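Local atomic coordinates of peroxisomal acyl-CoA oxidase 1A (Solanum lycopersicum, PDB entry 2FON), a protein that probably catalyses the FAD-dependent oxidation of acyl-CoA at the start of peroxisomal fatty acid beta-oxidation. Residues B[246-254]-B[431-442]; B[348-356]-B[410-418]. One frame throughout, in Å; residues are numbered along the deposited sequence.

Contact 1 (B[246-254]-B[431-442]); sequences MKFGNGAYN and ELFAVYVPACTY. With FAD (flavin-adenine dinucleotide), chain E.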
# COMPACT_ATOMS: atom_id res chain seq x y z
N MET B 246 7.13 -15.19 -10.03
CA MET B 246 7.26 -13.80 -9.99
C MET B 246 6.69 -13.31 -8.69
O MET B 246 5.71 -13.88 -8.15
CB MET B 246 6.57 -13.16 -11.16
CG MET B 246 7.38 -13.31 -12.41
SD MET B 246 7.01 -11.94 -13.56
CE MET B 246 7.72 -10.48 -12.77
N LYS B 247 7.32 -12.25 -8.20
CA LYS B 247 6.80 -11.49 -7.14
C LYS B 247 6.37 -10.10 -7.59
O LYS B 247 6.66 -9.62 -8.72
CB LYS B 247 7.85 -11.34 -6.05
CG LYS B 247 8.58 -12.62 -5.61
CD LYS B 247 9.69 -13.00 -6.52
CE LYS B 247 10.91 -13.39 -5.75
NZ LYS B 247 11.95 -13.99 -6.66
N PHE B 248 5.72 -9.45 -6.65
CA PHE B 248 5.15 -8.15 -6.73
C PHE B 248 6.09 -7.18 -7.34
O PHE B 248 7.24 -7.09 -6.89
CB PHE B 248 4.83 -7.74 -5.29
CG PHE B 248 3.95 -6.52 -5.16
CD1 PHE B 248 3.80 -5.91 -3.92
CD2 PHE B 248 3.26 -5.99 -6.25
CE1 PHE B 248 3.00 -4.81 -3.77
CE2 PHE B 248 2.45 -4.87 -6.10
CZ PHE B 248 2.33 -4.27 -4.86
N GLY B 249 5.60 -6.41 -8.32
CA GLY B 249 6.37 -5.33 -8.92
C GLY B 249 7.24 -5.72 -10.11
O GLY B 249 7.67 -6.88 -10.25
N ASN B 250 7.44 -4.77 -11.01
CA ASN B 250 8.42 -4.86 -12.10
C ASN B 250 9.88 -4.79 -11.53
O ASN B 250 10.20 -3.93 -10.72
CB ASN B 250 8.14 -3.74 -13.13
CG ASN B 250 6.61 -3.70 -13.60
OD1 ASN B 250 6.01 -4.72 -13.99
ND2 ASN B 250 6.03 -2.49 -13.59
N GLY B 251 10.76 -5.70 -11.93
CA GLY B 251 12.04 -5.75 -11.29
C GLY B 251 11.79 -6.13 -9.84
O GLY B 251 11.32 -7.24 -9.57
N ALA B 252 12.06 -5.20 -8.91
CA ALA B 252 11.95 -5.47 -7.47
C ALA B 252 12.70 -6.70 -7.08
O ALA B 252 13.91 -6.77 -7.28
CB ALA B 252 10.54 -5.62 -7.08
N TYR B 253 12.02 -7.69 -6.51
CA TYR B 253 12.69 -8.92 -6.02
C TYR B 253 12.80 -9.96 -7.10
O TYR B 253 13.37 -11.00 -6.89
CB TYR B 253 11.98 -9.51 -4.82
CG TYR B 253 12.66 -9.30 -3.54
CD1 TYR B 253 12.48 -8.12 -2.84
CD2 TYR B 253 13.46 -10.29 -3.00
CE1 TYR B 253 13.13 -7.90 -1.62
CE2 TYR B 253 14.10 -10.12 -1.79
CZ TYR B 253 13.93 -8.91 -1.10
OH TYR B 253 14.59 -8.71 0.11
N ASN B 254 12.25 -9.68 -8.27
CA ASN B 254 12.32 -10.62 -9.39
C ASN B 254 13.72 -10.91 -9.88
O ASN B 254 13.94 -11.85 -10.58
CB ASN B 254 11.33 -10.18 -10.51
CG ASN B 254 9.91 -10.26 -10.01
OD1 ASN B 254 9.43 -11.35 -9.67
ND2 ASN B 254 9.25 -9.11 -9.85
N GLU B 431 8.62 0.58 -7.54
CA GLU B 431 9.63 -0.38 -7.12
C GLU B 431 10.03 -0.33 -5.67
O GLU B 431 10.25 -1.39 -5.02
CB GLU B 431 10.95 -0.21 -7.86
CG GLU B 431 11.27 -1.53 -8.45
CD GLU B 431 12.65 -1.67 -8.91
OE1 GLU B 431 13.07 -2.84 -9.05
OE2 GLU B 431 13.31 -0.66 -9.15
N LEU B 432 10.20 0.90 -5.19
CA LEU B 432 10.66 1.06 -3.86
C LEU B 432 9.67 0.46 -2.85
O LEU B 432 10.10 0.05 -1.78
CB LEU B 432 10.90 2.52 -3.56
CG LEU B 432 11.50 2.84 -2.20
CD1 LEU B 432 12.85 2.25 -2.18
CD2 LEU B 432 11.58 4.37 -1.99
N PHE B 433 8.36 0.45 -3.18
CA PHE B 433 7.36 -0.16 -2.34
C PHE B 433 7.35 -1.69 -2.49
O PHE B 433 7.33 -2.41 -1.51
CB PHE B 433 5.99 0.40 -2.66
CG PHE B 433 4.86 -0.26 -1.93
CD1 PHE B 433 4.65 0.00 -0.57
CD2 PHE B 433 4.03 -1.13 -2.57
CE1 PHE B 433 3.62 -0.61 0.12
CE2 PHE B 433 2.98 -1.78 -1.90
CZ PHE B 433 2.77 -1.52 -0.57
N ALA B 434 7.34 -2.16 -3.72
CA ALA B 434 7.45 -3.58 -3.97
C ALA B 434 8.66 -4.22 -3.31
O ALA B 434 8.51 -5.25 -2.59
CB ALA B 434 7.44 -3.88 -5.46
N VAL B 435 9.85 -3.65 -3.54
CA VAL B 435 11.06 -4.13 -2.85
C VAL B 435 10.95 -4.00 -1.32
O VAL B 435 11.49 -4.80 -0.61
CB VAL B 435 12.37 -3.33 -3.18
CG1 VAL B 435 13.52 -3.88 -2.34
CG2 VAL B 435 12.74 -3.42 -4.60
N TYR B 436 10.30 -2.98 -0.81
CA TYR B 436 10.39 -2.77 0.62
C TYR B 436 9.52 -3.70 1.42
O TYR B 436 9.91 -4.19 2.50
CB TYR B 436 10.00 -1.35 1.05
CG TYR B 436 10.32 -1.21 2.49
CD1 TYR B 436 11.65 -1.22 2.91
CD2 TYR B 436 9.30 -1.21 3.48
CE1 TYR B 436 11.97 -1.17 4.23
CE2 TYR B 436 9.61 -1.15 4.83
CZ TYR B 436 10.95 -1.13 5.19
OH TYR B 436 11.33 -1.06 6.51
N VAL B 437 8.33 -3.91 0.90
CA VAL B 437 7.26 -4.49 1.67
C VAL B 437 7.52 -5.87 2.36
O VAL B 437 7.08 -6.06 3.50
CB VAL B 437 5.94 -4.38 0.93
CG1 VAL B 437 5.75 -5.56 0.01
CG2 VAL B 437 4.78 -4.16 1.99
N PRO B 438 8.33 -6.76 1.72
CA PRO B 438 8.60 -8.02 2.44
C PRO B 438 9.17 -7.81 3.87
O PRO B 438 8.94 -8.64 4.74
CB PRO B 438 9.60 -8.80 1.51
CG PRO B 438 9.68 -8.05 0.28
CD PRO B 438 9.09 -6.68 0.43
N ALA B 439 9.86 -6.71 4.10
CA ALA B 439 10.24 -6.28 5.48
C ALA B 439 9.16 -6.54 6.54
O ALA B 439 9.49 -6.91 7.67
CB ALA B 439 10.65 -4.78 5.52
N CYS B 440 7.89 -6.37 6.16
CA CYS B 440 6.81 -6.64 7.09
C CYS B 440 6.58 -8.12 7.46
O CYS B 440 5.80 -8.40 8.37
CB CYS B 440 5.54 -5.96 6.63
SG CYS B 440 5.89 -4.21 6.42
N THR B 441 7.23 -9.05 6.76
CA THR B 441 7.04 -10.47 7.00
C THR B 441 8.36 -11.19 7.30
O THR B 441 8.36 -12.21 7.98
CB THR B 441 6.33 -11.16 5.83
OG1 THR B 441 7.09 -11.01 4.61
CG2 THR B 441 4.94 -10.53 5.64
N TYR B 442 9.50 -10.68 6.84
CA TYR B 442 10.66 -11.45 7.24
C TYR B 442 11.38 -11.08 8.52
O TYR B 442 11.20 -10.03 9.06
CB TYR B 442 11.62 -11.81 6.11
CG TYR B 442 12.20 -10.68 5.41
CD1 TYR B 442 12.58 -9.52 6.09
CD2 TYR B 442 12.44 -10.79 4.05
CE1 TYR B 442 13.17 -8.42 5.37
CE2 TYR B 442 13.02 -9.74 3.33
CZ TYR B 442 13.36 -8.56 4.00
OH TYR B 442 13.91 -7.58 3.24
PA FAD E . 2.38 -16.51 8.76
O1A FAD E . 3.03 -16.70 10.07
O2A FAD E . 1.89 -17.79 8.14
O5B FAD E . 1.25 -15.44 8.97
C5B FAD E . 0.10 -15.50 8.17
C4B FAD E . -0.95 -14.56 8.79
O4B FAD E . -1.36 -15.11 10.01
C3B FAD E . -0.34 -13.20 9.14
O3B FAD E . -1.38 -12.30 9.02
C2B FAD E . 0.08 -13.33 10.58
O2B FAD E . 0.02 -12.17 11.33
C1B FAD E . -1.02 -14.25 11.07
N9A FAD E . -0.55 -15.04 12.19
C8A FAD E . 0.37 -16.04 12.16
N7A FAD E . 0.55 -16.45 13.43
C5A FAD E . -0.25 -15.73 14.24
C6A FAD E . -0.51 -15.78 15.61
N6A FAD E . 0.14 -16.66 16.40
N1A FAD E . -1.42 -14.90 16.14
C2A FAD E . -2.05 -13.98 15.35
N3A FAD E . -1.81 -13.96 14.00
C4A FAD E . -0.93 -14.82 13.46
N1 FAD E . 12.81 -17.37 4.61
C2 FAD E . 14.05 -17.97 4.75
O2 FAD E . 14.16 -18.91 5.53
N3 FAD E . 15.16 -17.50 4.04
C4 FAD E . 15.00 -16.43 3.18
O4 FAD E . 15.95 -16.03 2.52
C4X FAD E . 13.75 -15.82 3.02
N5 FAD E . 13.55 -14.76 2.13
C5X FAD E . 12.30 -14.20 2.01
C6 FAD E . 12.13 -13.18 1.12
C7 FAD E . 10.88 -12.66 0.95
C7M FAD E . 10.81 -11.55 -0.03
C8 FAD E . 9.77 -13.14 1.68
C8M FAD E . 8.38 -12.57 1.56
C9 FAD E . 9.95 -14.16 2.59
C9A FAD E . 11.22 -14.70 2.75
N10 FAD E . 11.44 -15.75 3.62
C10 FAD E . 12.67 -16.31 3.74
C1' FAD E . 10.35 -16.32 4.48
C2' FAD E . 10.12 -15.18 5.48
O2' FAD E . 11.28 -14.95 6.20
C3' FAD E . 9.07 -15.37 6.56
O3' FAD E . 9.43 -16.36 7.49
C4' FAD E . 7.69 -15.60 6.02
O4' FAD E . 7.30 -14.46 5.24
C5' FAD E . 6.86 -15.77 7.26
O5' FAD E . 5.59 -15.48 6.72
P FAD E . 4.38 -16.49 6.78
O1P FAD E . 3.86 -16.70 5.41
O2P FAD E . 4.66 -17.74 7.58
O3P FAD E . 3.38 -15.70 7.77

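Contact 2 (B[348-356]-B[410-418]); sequences TQQNRLFPL and GIEECRKLC. With FAD (flavin-adenine dinucleotide), chain D.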
# COMPACT_ATOMS: atom_id res chain seq x y z
N THR B 348 -2.47 20.08 3.86
CA THR B 348 -2.82 18.68 3.76
C THR B 348 -1.69 17.86 3.20
O THR B 348 -1.45 16.72 3.66
CB THR B 348 -4.05 18.42 2.91
OG1 THR B 348 -3.98 19.18 1.71
CG2 THR B 348 -5.29 18.81 3.67
N GLN B 349 -1.00 18.41 2.21
CA GLN B 349 0.23 17.84 1.74
C GLN B 349 1.21 17.81 2.90
O GLN B 349 1.75 16.77 3.23
CB GLN B 349 0.81 18.62 0.58
CG GLN B 349 1.88 17.84 -0.15
CD GLN B 349 1.33 16.95 -1.20
OE1 GLN B 349 0.10 16.84 -1.32
NE2 GLN B 349 2.20 16.34 -2.01
N GLN B 350 1.40 18.92 3.57
CA GLN B 350 2.19 18.87 4.81
C GLN B 350 1.81 17.79 5.84
O GLN B 350 2.66 17.00 6.26
CB GLN B 350 2.27 20.24 5.42
CG GLN B 350 3.10 21.16 4.55
CD GLN B 350 2.84 22.58 4.91
OE1 GLN B 350 2.43 22.89 6.05
NE2 GLN B 350 3.06 23.49 3.93
N ASN B 351 0.53 17.70 6.18
CA ASN B 351 0.04 16.63 7.09
C ASN B 351 0.25 15.19 6.67
O ASN B 351 0.30 14.34 7.50
CB ASN B 351 -1.45 16.78 7.42
CG ASN B 351 -1.87 15.94 8.63
OD1 ASN B 351 -1.15 15.83 9.63
ND2 ASN B 351 -3.07 15.39 8.55
N ARG B 352 0.33 14.90 5.40
CA ARG B 352 0.70 13.54 5.04
C ARG B 352 2.20 13.39 4.84
O ARG B 352 2.72 12.33 5.12
CB ARG B 352 -0.09 13.04 3.84
CG ARG B 352 -1.42 13.79 3.60
CD ARG B 352 -2.27 13.08 2.65
NE ARG B 352 -2.37 13.69 1.34
CZ ARG B 352 -2.23 13.04 0.17
NH1 ARG B 352 -1.93 11.73 0.11
NH2 ARG B 352 -2.40 13.69 -0.96
N LEU B 353 2.91 14.44 4.45
CA LEU B 353 4.35 14.30 4.09
C LEU B 353 5.36 14.51 5.23
O LEU B 353 6.20 13.63 5.48
CB LEU B 353 4.71 15.18 2.92
CG LEU B 353 6.17 15.23 2.54
CD1 LEU B 353 6.48 14.08 1.64
CD2 LEU B 353 6.50 16.54 1.83
N PHE B 354 5.28 15.65 5.92
CA PHE B 354 6.20 15.95 7.02
C PHE B 354 6.22 14.93 8.17
O PHE B 354 7.24 14.77 8.80
CB PHE B 354 5.90 17.29 7.56
CG PHE B 354 6.16 18.40 6.61
CD1 PHE B 354 6.03 19.75 7.04
CD2 PHE B 354 6.52 18.14 5.29
CE1 PHE B 354 6.29 20.78 6.15
CE2 PHE B 354 6.77 19.18 4.44
CZ PHE B 354 6.64 20.49 4.86
N PRO B 355 5.12 14.26 8.50
CA PRO B 355 5.36 13.21 9.50
C PRO B 355 6.28 12.10 8.97
O PRO B 355 6.93 11.41 9.78
CB PRO B 355 3.97 12.60 9.74
CG PRO B 355 3.05 13.58 9.27
CD PRO B 355 3.70 14.38 8.16
N LEU B 356 6.33 11.92 7.65
CA LEU B 356 7.13 10.82 7.08
C LEU B 356 8.59 11.22 7.10
O LEU B 356 9.46 10.41 7.43
CB LEU B 356 6.62 10.39 5.70
CG LEU B 356 5.19 9.80 5.76
CD1 LEU B 356 4.72 9.39 4.40
CD2 LEU B 356 5.06 8.62 6.76
N GLY B 410 4.30 4.47 4.79
CA GLY B 410 4.85 5.73 4.34
C GLY B 410 5.28 5.84 2.88
O GLY B 410 5.23 6.95 2.26
N ILE B 411 5.72 4.73 2.30
CA ILE B 411 6.16 4.77 0.92
C ILE B 411 4.88 4.80 0.04
O ILE B 411 4.81 5.61 -0.89
CB ILE B 411 7.10 3.57 0.59
CG1 ILE B 411 8.36 3.62 1.41
CG2 ILE B 411 7.44 3.47 -0.90
CD1 ILE B 411 9.03 2.27 1.44
N GLU B 412 3.85 4.00 0.33
CA GLU B 412 2.58 4.15 -0.42
C GLU B 412 1.96 5.53 -0.34
O GLU B 412 1.34 6.01 -1.31
CB GLU B 412 1.53 3.13 0.01
CG GLU B 412 0.24 3.09 -0.90
CD GLU B 412 0.43 3.30 -2.46
OE1 GLU B 412 1.51 2.98 -3.06
OE2 GLU B 412 -0.55 3.80 -3.11
N GLU B 413 2.10 6.16 0.83
CA GLU B 413 1.64 7.48 1.02
C GLU B 413 2.45 8.45 0.15
O GLU B 413 1.92 9.40 -0.42
CB GLU B 413 1.74 7.85 2.46
CG GLU B 413 1.02 9.18 2.79
CD GLU B 413 -0.47 9.10 2.48
OE1 GLU B 413 -1.03 8.00 2.73
OE2 GLU B 413 -1.08 10.10 1.99
N CYS B 414 3.75 8.25 0.06
CA CYS B 414 4.54 9.17 -0.73
C CYS B 414 4.16 9.03 -2.22
O CYS B 414 4.11 10.03 -2.97
CB CYS B 414 6.05 8.93 -0.49
SG CYS B 414 6.71 9.52 1.12
N ARG B 415 3.90 7.80 -2.66
CA ARG B 415 3.47 7.60 -4.02
C ARG B 415 2.16 8.40 -4.24
O ARG B 415 2.06 9.18 -5.15
CB ARG B 415 3.25 6.11 -4.24
CG ARG B 415 3.21 5.64 -5.70
CD ARG B 415 2.50 4.26 -5.81
NE ARG B 415 1.07 4.30 -5.45
CZ ARG B 415 0.12 5.01 -6.10
NH1 ARG B 415 0.42 5.81 -7.15
NH2 ARG B 415 -1.17 4.93 -5.70
N LYS B 416 1.18 8.21 -3.37
CA LYS B 416 -0.09 8.90 -3.49
C LYS B 416 0.06 10.42 -3.50
O LYS B 416 -0.73 11.11 -4.16
CB LYS B 416 -0.99 8.53 -2.33
CG LYS B 416 -1.67 7.25 -2.54
CD LYS B 416 -2.87 7.15 -1.59
CE LYS B 416 -3.57 5.80 -1.77
NZ LYS B 416 -2.58 4.69 -1.50
N LEU B 417 1.04 10.91 -2.77
CA LEU B 417 1.27 12.32 -2.64
C LEU B 417 1.80 12.85 -3.93
O LEU B 417 1.70 14.03 -4.15
CB LEU B 417 2.32 12.63 -1.57
CG LEU B 417 2.09 12.40 -0.08
CD1 LEU B 417 3.29 12.88 0.65
CD2 LEU B 417 0.90 13.20 0.40
N CYS B 418 2.38 12.01 -4.77
CA CYS B 418 2.89 12.43 -6.06
C CYS B 418 1.81 12.45 -7.09
O CYS B 418 2.08 12.64 -8.28
CB CYS B 418 4.00 11.52 -6.47
SG CYS B 418 5.45 11.90 -5.45
PA FAD D . -2.30 16.67 -8.48
O1A FAD D . -3.57 17.46 -8.36
O2A FAD D . -1.15 17.35 -9.22
O5B FAD D . -1.95 16.34 -6.98
C5B FAD D . -0.63 16.04 -6.63
C4B FAD D . -0.69 16.18 -5.12
O4B FAD D . -1.04 17.52 -4.81
C3B FAD D . -1.75 15.29 -4.47
O3B FAD D . -1.22 14.91 -3.26
C2B FAD D . -2.85 16.24 -4.13
O2B FAD D . -3.56 15.83 -3.01
C1B FAD D . -2.08 17.52 -3.88
N9A FAD D . -2.97 18.63 -4.18
C8A FAD D . -3.26 19.12 -5.42
N7A FAD D . -4.15 20.14 -5.23
C5A FAD D . -4.39 20.30 -3.91
C6A FAD D . -5.18 21.19 -3.18
N6A FAD D . -5.91 22.10 -3.82
N1A FAD D . -5.23 21.11 -1.80
C2A FAD D . -4.49 20.17 -1.13
N3A FAD D . -3.70 19.31 -1.85
C4A FAD D . -3.66 19.36 -3.22
N1 FAD D . -7.11 11.72 -17.39
C2 FAD D . -7.90 11.85 -18.53
O2 FAD D . -8.29 12.97 -18.96
N3 FAD D . -8.31 10.69 -19.15
C4 FAD D . -7.93 9.47 -18.69
O4 FAD D . -8.29 8.47 -19.31
C4X FAD D . -7.13 9.36 -17.56
N5 FAD D . -6.71 8.11 -17.10
C5X FAD D . -5.87 7.97 -16.04
C6 FAD D . -5.50 6.70 -15.70
C7 FAD D . -4.67 6.50 -14.62
C7M FAD D . -4.31 5.07 -14.28
C8 FAD D . -4.22 7.63 -13.87
C8M FAD D . -3.31 7.50 -12.69
C9 FAD D . -4.61 8.91 -14.24
C9A FAD D . -5.43 9.10 -15.36
N10 FAD D . -5.86 10.38 -15.81
C10 FAD D . -6.71 10.49 -16.91
C1' FAD D . -5.50 11.67 -15.10
C2' FAD D . -6.26 11.50 -13.80
O2' FAD D . -7.62 11.42 -14.00
C3' FAD D . -6.24 12.59 -12.78
O3' FAD D . -6.95 13.72 -13.22
C4' FAD D . -4.87 12.98 -12.32
O4' FAD D . -4.12 11.81 -12.02
C5' FAD D . -5.12 13.88 -11.10
O5' FAD D . -4.00 13.79 -10.28
P FAD D . -2.74 14.73 -10.49
O1P FAD D . -1.70 13.91 -11.23
O2P FAD D . -3.28 15.99 -11.19
O3P FAD D . -2.42 15.13 -8.96

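Contact 1 (B[246-254]-B[431-442])
Glu-431 reaches from the helix to the turn of 246-254 and takes the backbone N-H of Ala-252 on OE1, using the lone pair that faces away from its other oxygen, at 2.6 Å from N to OE1 and with an N-H...O angle of 156°. The same OE1 is also in a salt bridge with Arg-72, so one carboxylate oxygen serves two partners. Asn-254 shapes the turn from within: its OD1 accepts from Lys-247 N (2.7 Å), while its ND2 donates to Lys-247 O. Farther along, the hydroxyls of Tyr-253 and Tyr-442 approach from opposite directions and are linked by a weak hydrogen bond, 3.4 Å from OH to OH.

Between these polar ends the packing is close. Ala-434 CB lies 3.9 Å from Gly-249 CA, where a beta carbon on the glycine would collide with it, and it stands over one face of the Phe-248 ring, near CG. With CG anti to the backbone N (chi1 -167°), the Phe-248 side chain reaches Phe-433, and the two rings meet rim to rim with planes 89° apart, CE1 of Phe-248 being 3.6 Å from CE2 of Phe-433. Val-435 CG2 rests on Ala-252 CA at 3.6 Å, and Val-435 O lies at the edge of the Tyr-253 ring.

The flavin C7M methyl sits over one face of the Tyr-253 ring and 3.4 Å from Pro-438 CB. A loop of the acyl-CoA dehydrogenase middle-domain region thus meets helix 429-436 and the 3-10 turn that follows it, the latter beside the dimethylbenzene end of the isoalloxazine, in the FAD pocket of the acyl-CoA oxidase fold.

Contact 2 (B[348-356]-B[410-418])
In the pocket for the adenosine half of FAD, Arg-352 and Gln-349 on one helix face Glu-413 and Leu-417 on another, the two running roughly antiparallel with axes 10.0 Å apart and at 145°. Arg-352 NH1 makes a salt bridge to Glu-413 OE2 (2.6 Å); the oxygen lies at the edge of the guanidinium, whose plane is turned 82° from the carboxylate. NH2 of Arg-352 sends a weak hydrogen bond to the ribose O2B of FAD. Were this arginine an alanine, the Glu-413 carboxylate would probably be left without its positive mate and the ribose would lose the weak bond to O2B.

Gln-349, its chain bent at chi2 (86°), brings NE2 to the backbone O of Leu-417 at 3.2 Å, with that oxygen in the amide plane, and places OE1 3.0 Å from FAD O3B; NE2 is also hydrogen-bonded to Ser-326 OG of helix 297-328. Farther along the helices, toward Leu-356, Leu-417 CD1 packs on Leu-353 CB at 3.5 Å. Leu-356 CD1 reaches Cys-414 SG (3.8 Å) and lies close to Gly-410. The contact is a helix pair of the C-alpha1 bundle, whose polar end forms part of the FAD ribose site.

In the fold
From the N terminus, the chain first passes 246-254, in the loop between strands 239-243 and 258-263, then enters helix 297-328 and the two long helices 347-380 and 389-417, which contact 2 joins. Helix 429-436 follows, and in contact 1 its pairing with 246-254 closes a loop of 176 intervening residues within which the smaller loop of contact 2 lies whole. Contact 1 ties the beta region to the helices; contact 2 works within the helical bundle. Their centres are about 20 Å apart, yet they touch where Ile-411 packs on Phe-433 and Tyr-436. Each borders a different FAD, and both meet the second subunit.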